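Local coordinates for protein type III Pentaketide Synthase (Neurospora crassa, PDB 3EUO) that probably builds pentaketide products by acyl transfer, as a type III polyketide synthase of the chalcone and stilbene synthase family, at residues A[96-100]-A[101-105]; A[122-126]-A[127-131]; A[327-331]-A[332-336]. One frame throughout, in Å; residues are numbered along the deposited sequence.

Overall arrangement
Contacts 1 and 2 are neighbouring links between helices and strands toward the outer edge of the central mixed sheet, with centres 11 Å apart. They touch directly: P100 CG lies 3.3 Å from L127 O and P100 CB 3.3 Å from G128 O, while L129 of contact 2 packs on P100 and I103 of contact 1. Contact 3 belongs to the C-terminal family region, and its centre lies about 4 Å from the centre of the chain. That centre is 25 Å from that of contact 1 and 24 Å from that of contact 2, and the nearest atoms are about 12 Å away in each case. Contact 3 alone reaches the probable active site, where N329 meets the oxidised C143.

Contact 1. Residues A[96-100]-A[101-105]; sequences ARLVP and AQITH
Q102 folds its side chain back on V99, and polar bonds do most of the work where the chain turns between helix 70-96 and strand 105-109. The amide oxygen OE1 of Q102 accepts from V99 N at 2.9 Å, and the N-H points almost straight at it (169°). In return V99 O receives Q102 N at 3.0 Å, the donor standing above the plane of the carbonyl, so one side chain and its own backbone grip both ends of V99. The next bond, I103 N to P100 O at 3.1 Å, repeats the three-residue spacing and makes a short 3-10 turn. A water bridges the turn, donating to P100 O at 2.6 Å and to I103 O at 2.8 Å.

Proline suits the first position of the turn, since its ring fixes phi near the required value and its missing N-H is not called on. Glutamine suits the third because it is long enough to reach back: CG lies beside the backbone N (chi1 -72°) and the chain then runs extended to its amide.

Methyl groups pack against that amide. L98 slants across it, its CD2 3.5 Å from Q102 NE2, and V99 CG2 comes 3.3 Å from Q102 OE1. The apolar pair is L98 with I103, whose side chains cross at about a right angle with CD1 of each 4.0 Å apart. Both continue into the fold, L98 onto I209 and I103 onto L170 of the central sheet.

The bond to V99 N probably holds the Q102 amide in its rotation. The chemistry implies a turn at the surface that is kept in shape by hydrogen bonds and tied to the sheet by the aliphatic side chains of L98 and I103 as well as by backbone bonds of T104 and H105.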
# COMPACT_ATOMS: atom_id res chain seq x y z
N ALA A 96 -16.42 15.26 -12.62
CA ALA A 96 -17.28 14.07 -12.60
C ALA A 96 -18.67 14.38 -12.06
O ALA A 96 -19.57 13.55 -12.11
CB ALA A 96 -16.63 12.96 -11.79
N ARG A 97 -18.84 15.60 -11.54
CA ARG A 97 -20.08 16.06 -10.92
C ARG A 97 -20.51 15.16 -9.76
O ARG A 97 -21.68 14.76 -9.63
CB ARG A 97 -21.17 16.25 -11.97
CG ARG A 97 -20.96 17.55 -12.72
CD ARG A 97 -21.70 17.61 -14.04
NE ARG A 97 -21.60 18.95 -14.63
CZ ARG A 97 -20.50 19.47 -15.19
NH1 ARG A 97 -19.36 18.78 -15.25
NH2 ARG A 97 -20.54 20.70 -15.68
N LEU A 98 -19.53 14.86 -8.91
CA LEU A 98 -19.73 14.00 -7.75
C LEU A 98 -19.51 14.76 -6.45
O LEU A 98 -18.55 15.52 -6.31
CB LEU A 98 -18.79 12.78 -7.80
CG LEU A 98 -19.06 11.75 -8.91
CD1 LEU A 98 -17.96 10.72 -8.95
CD2 LEU A 98 -20.42 11.08 -8.76
N VAL A 99 -20.41 14.54 -5.49
CA VAL A 99 -20.26 15.10 -4.16
C VAL A 99 -19.59 14.04 -3.26
O VAL A 99 -19.60 12.85 -3.60
CB VAL A 99 -21.62 15.57 -3.60
CG1 VAL A 99 -22.17 16.72 -4.45
CG2 VAL A 99 -22.61 14.43 -3.54
N PRO A 100 -18.99 14.46 -2.13
CA PRO A 100 -18.23 13.53 -1.29
C PRO A 100 -18.92 12.21 -0.95
O PRO A 100 -18.29 11.16 -1.03
CB PRO A 100 -17.95 14.35 -0.03
CG PRO A 100 -17.88 15.73 -0.51
CD PRO A 100 -18.95 15.83 -1.57
N ALA A 101 -20.21 12.25 -0.59
CA ALA A 101 -20.92 11.05 -0.14
C ALA A 101 -21.05 9.98 -1.24
O ALA A 101 -21.36 8.81 -0.95
CB ALA A 101 -22.30 11.42 0.43
N GLN A 102 -20.80 10.38 -2.48
CA GLN A 102 -20.93 9.46 -3.62
C GLN A 102 -19.69 8.61 -3.86
O GLN A 102 -19.75 7.62 -4.59
CB GLN A 102 -21.26 10.24 -4.89
CG GLN A 102 -22.68 10.78 -4.94
CD GLN A 102 -22.90 11.58 -6.21
OE1 GLN A 102 -22.48 12.74 -6.32
NE2 GLN A 102 -23.54 10.96 -7.20
N ILE A 103 -18.57 8.98 -3.25
CA ILE A 103 -17.31 8.26 -3.46
C ILE A 103 -17.33 6.99 -2.60
O ILE A 103 -17.49 7.05 -1.38
CB ILE A 103 -16.07 9.14 -3.15
CG1 ILE A 103 -16.08 10.43 -3.99
CG2 ILE A 103 -14.77 8.36 -3.36
CD1 ILE A 103 -16.06 10.21 -5.51
N THR A 104 -17.15 5.84 -3.26
CA THR A 104 -17.29 4.54 -2.62
C THR A 104 -15.96 3.90 -2.22
O THR A 104 -15.90 3.13 -1.25
CB THR A 104 -18.04 3.54 -3.53
OG1 THR A 104 -17.30 3.37 -4.75
CG2 THR A 104 -19.45 4.03 -3.85
N HIS A 105 -14.91 4.19 -2.99
CA HIS A 105 -13.58 3.66 -2.72
C HIS A 105 -12.57 4.76 -3.02
O HIS A 105 -12.86 5.70 -3.77
CB HIS A 105 -13.19 2.50 -3.66
CG HIS A 105 -14.15 1.35 -3.72
ND1 HIS A 105 -15.43 1.46 -4.24
CD2 HIS A 105 -13.97 0.04 -3.44
CE1 HIS A 105 -16.01 0.27 -4.23
NE2 HIS A 105 -15.14 -0.61 -3.76
O HOH W 1 -17.28 9.22 0.39

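Contact 2. Residues A[122-126]-A[127-131]; sequences YVAKE and LGLSD
V123 CG1 stands trans to its own backbone nitrogen (chi1 176°), and L127 carries CG on the opposite side from its carbonyl carbon (chi1 -67°); together these torsions lay the two side chains alongside each other, pointing the same way, with V123 CG1 3.8 Å from L127 CD1. The pair lies on the last turn of helix 119-127, which ends in a Schellman motif before the chain leaves for strand 134-138.

The motif rests on two backbone bonds that reach back over the helix end. L129 N binds A124 O at 3.0 Å in a nearly straight line (169°), and inside that span G128 N reaches K125 O at 3.1 Å from well above the carbonyl plane. One ordinary helical bond precedes them, from L127 N to V123 O at 2.9 Å. G128 sits where phi turns positive, a backbone shape that glycine adopts without strain.

L127 is buried and touches S89 and R90 of helix 70-96 and L170 of the sheet, while V123 meets L172, so the pair helps seat the helix against its neighbours. Y122 and K125 pack against E238 of the second subunit. A124 is small enough to let the chain beyond the motif return close to the helix.

L129 makes that return, its side chain also packing on P100, I103 and M106. Replacing L129 by an alanine would probably open a gap beside A124 and leave P100 and I103 without the branched aliphatic group that lies against them. Where the leucine bears on the helix, L129 CG stands 3.6 Å from A124 O and L129 CD1 4.0 Å from A124 CB.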
# COMPACT_ATOMS: atom_id res chain seq x y z
N TYR A 122 -5.87 11.65 5.46
CA TYR A 122 -5.93 13.10 5.64
C TYR A 122 -6.57 13.77 4.42
O TYR A 122 -7.39 14.69 4.57
CB TYR A 122 -4.53 13.66 5.93
CG TYR A 122 -3.93 13.09 7.20
CD1 TYR A 122 -4.08 13.75 8.42
CD2 TYR A 122 -3.24 11.88 7.18
CE1 TYR A 122 -3.53 13.22 9.60
CE2 TYR A 122 -2.69 11.34 8.35
CZ TYR A 122 -2.84 12.02 9.55
OH TYR A 122 -2.30 11.49 10.70
N VAL A 123 -6.24 13.28 3.23
CA VAL A 123 -6.86 13.79 2.00
C VAL A 123 -8.38 13.55 2.03
O VAL A 123 -9.17 14.48 1.82
CB VAL A 123 -6.26 13.16 0.72
CG1 VAL A 123 -7.01 13.65 -0.54
CG2 VAL A 123 -4.78 13.49 0.60
N ALA A 124 -8.77 12.31 2.32
CA ALA A 124 -10.18 11.93 2.42
C ALA A 124 -10.95 12.76 3.46
O ALA A 124 -12.10 13.15 3.21
CB ALA A 124 -10.31 10.45 2.72
N LYS A 125 -10.32 13.01 4.61
CA LYS A 125 -10.90 13.83 5.68
C LYS A 125 -11.12 15.27 5.21
O LYS A 125 -12.18 15.85 5.45
CB LYS A 125 -9.99 13.82 6.92
CG LYS A 125 -10.51 14.63 8.12
CD LYS A 125 -9.41 14.80 9.16
CE LYS A 125 -9.88 15.58 10.40
NZ LYS A 125 -9.62 17.05 10.30
N GLU A 126 -10.12 15.85 4.56
CA GLU A 126 -10.23 17.21 4.02
C GLU A 126 -11.31 17.33 2.95
O GLU A 126 -11.96 18.37 2.84
CB GLU A 126 -8.89 17.67 3.46
CG GLU A 126 -7.88 18.09 4.51
CD GLU A 126 -6.84 19.05 3.96
OE1 GLU A 126 -7.20 19.93 3.14
OE2 GLU A 126 -5.65 18.92 4.33
N LEU A 127 -11.50 16.25 2.19
CA LEU A 127 -12.55 16.19 1.17
C LEU A 127 -13.94 15.92 1.74
O LEU A 127 -14.95 16.08 1.04
CB LEU A 127 -12.21 15.12 0.12
CG LEU A 127 -11.00 15.35 -0.79
CD1 LEU A 127 -10.65 14.05 -1.52
CD2 LEU A 127 -11.26 16.47 -1.79
N GLY A 128 -14.00 15.49 3.00
CA GLY A 128 -15.27 15.18 3.65
C GLY A 128 -15.89 13.89 3.15
O GLY A 128 -17.11 13.75 3.11
N LEU A 129 -15.04 12.93 2.78
CA LEU A 129 -15.53 11.63 2.30
C LEU A 129 -16.13 10.79 3.42
O LEU A 129 -15.97 11.11 4.60
CB LEU A 129 -14.41 10.87 1.57
CG LEU A 129 -13.76 11.61 0.40
CD1 LEU A 129 -12.82 10.69 -0.34
CD2 LEU A 129 -14.81 12.17 -0.55
N SER A 130 -16.84 9.72 3.03
CA SER A 130 -17.58 8.87 3.96
C SER A 130 -16.70 8.26 5.05
O SER A 130 -15.56 7.87 4.79
CB SER A 130 -18.27 7.75 3.18
OG SER A 130 -18.99 6.88 4.04
N ASP A 131 -17.23 8.15 6.27
CA ASP A 131 -16.53 7.42 7.32
C ASP A 131 -16.47 5.92 7.01
O ASP A 131 -15.74 5.18 7.66
CB ASP A 131 -17.18 7.65 8.68
CG ASP A 131 -18.53 6.99 8.81
OD1 ASP A 131 -19.31 7.06 7.84
OD2 ASP A 131 -18.82 6.41 9.88

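Contact 3. Residues A[327-331]-A[332-336]; sequences HGNSS and SATIF
T334 meets the bend before its helix through one hydroxyl that both gives and takes. Its OG1 donates to S331 O at 3.1 Å and accepts a weak bond from S330 N at 2.8 Å, the N-H being poorly aimed. With chi1 at -45° this oxygen lies beside its own backbone N, close enough for the two to share S331 O. The T334 N bond to S331 O is also 3.1 Å long and nearly straight (170°), and both donors come from the same face of the carbonyl plane. A333 N adds a bond to S330 O at 3.2 Å, leading the chain into helix 334-342. A hydroxyl residue suits the place of T334, since one oxygen here serves as both donor and acceptor.

N329 shapes the other half of the bend. Its OD1 takes S331 N at 2.8 Å, which makes an Asx turn, while its ND2 donates to OD1 of C143, here oxidised to a sulfinic acid. H296 NE2 makes a weak bond to N329 OD1, the oxygen that also takes S331 N. The grouping is consistent with the Cys-His-Asn triad of the chalcone synthase family, and the Asx turn would help to position the asparagine amide.

Two of the serine hydroxyls have partners outside the bend: S330 OG binds S202 OG, and S332 OG binds E175 OE2. Small residues suit the close packing here, A333 lying on C204 and A173 with its CB 3.6 Å from S330 O. G328 takes backbone angles at which any side chain would jam against the carbonyl oxygen of H327.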
# COMPACT_ATOMS: atom_id res chain seq x y z
N HIS A 327 7.58 19.92 -16.75
CA HIS A 327 7.37 19.56 -15.33
C HIS A 327 8.30 18.48 -14.80
O HIS A 327 8.42 18.32 -13.58
CB HIS A 327 5.91 19.14 -15.10
CG HIS A 327 4.92 20.19 -15.48
ND1 HIS A 327 4.55 21.21 -14.63
CD2 HIS A 327 4.23 20.39 -16.62
CE1 HIS A 327 3.67 21.98 -15.23
NE2 HIS A 327 3.45 21.51 -16.44
N GLY A 328 8.94 17.73 -15.69
CA GLY A 328 9.84 16.66 -15.24
C GLY A 328 9.07 15.38 -14.94
O GLY A 328 7.89 15.27 -15.25
N ASN A 329 9.76 14.42 -14.32
CA ASN A 329 9.18 13.12 -13.98
C ASN A 329 8.64 13.17 -12.55
O ASN A 329 9.40 13.16 -11.59
CB ASN A 329 10.26 12.03 -14.14
CG ASN A 329 9.82 10.65 -13.67
OD1 ASN A 329 8.74 10.47 -13.13
ND2 ASN A 329 10.69 9.66 -13.86
N SER A 330 7.31 13.22 -12.41
CA SER A 330 6.67 13.31 -11.09
C SER A 330 6.27 11.93 -10.56
O SER A 330 5.28 11.80 -9.83
CB SER A 330 5.44 14.23 -11.15
OG SER A 330 5.79 15.52 -11.62
N SER A 331 7.06 10.91 -10.93
CA SER A 331 6.83 9.53 -10.53
C SER A 331 5.37 9.10 -10.80
O SER A 331 4.85 9.36 -11.89
CB SER A 331 7.27 9.32 -9.07
OG SER A 331 7.10 7.98 -8.66
N SER A 332 4.69 8.50 -9.82
CA SER A 332 3.35 7.94 -10.04
C SER A 332 2.28 8.97 -10.46
O SER A 332 1.25 8.60 -11.02
CB SER A 332 2.86 7.19 -8.80
OG SER A 332 2.56 8.10 -7.75
N ALA A 333 2.53 10.25 -10.16
CA ALA A 333 1.56 11.32 -10.44
C ALA A 333 1.56 11.78 -11.90
O ALA A 333 0.64 12.48 -12.34
CB ALA A 333 1.78 12.50 -9.50
N THR A 334 2.58 11.40 -12.66
CA THR A 334 2.75 11.95 -14.01
C THR A 334 1.73 11.42 -15.00
O THR A 334 1.27 12.17 -15.87
CB THR A 334 4.16 11.70 -14.58
OG1 THR A 334 5.14 11.99 -13.58
CG2 THR A 334 4.41 12.59 -15.79
N ILE A 335 1.38 10.14 -14.89
CA ILE A 335 0.54 9.52 -15.91
C ILE A 335 -0.85 10.16 -16.00
O ILE A 335 -1.35 10.37 -17.11
CB ILE A 335 0.48 7.96 -15.83
CG1 ILE A 335 -0.17 7.36 -17.09
CG2 ILE A 335 -0.25 7.49 -14.57
CD1 ILE A 335 0.47 7.78 -18.41
N PHE A 336 -1.47 10.47 -14.86
CA PHE A 336 -2.79 11.12 -14.91
C PHE A 336 -2.66 12.55 -15.43
O PHE A 336 -3.58 13.07 -16.07
CB PHE A 336 -3.51 11.10 -13.55
CG PHE A 336 -3.83 9.71 -13.02
CD1 PHE A 336 -3.92 8.61 -13.87
CD2 PHE A 336 -4.09 9.52 -11.66
CE1 PHE A 336 -4.22 7.33 -13.37
CE2 PHE A 336 -4.39 8.26 -11.15
CZ PHE A 336 -4.46 7.16 -12.01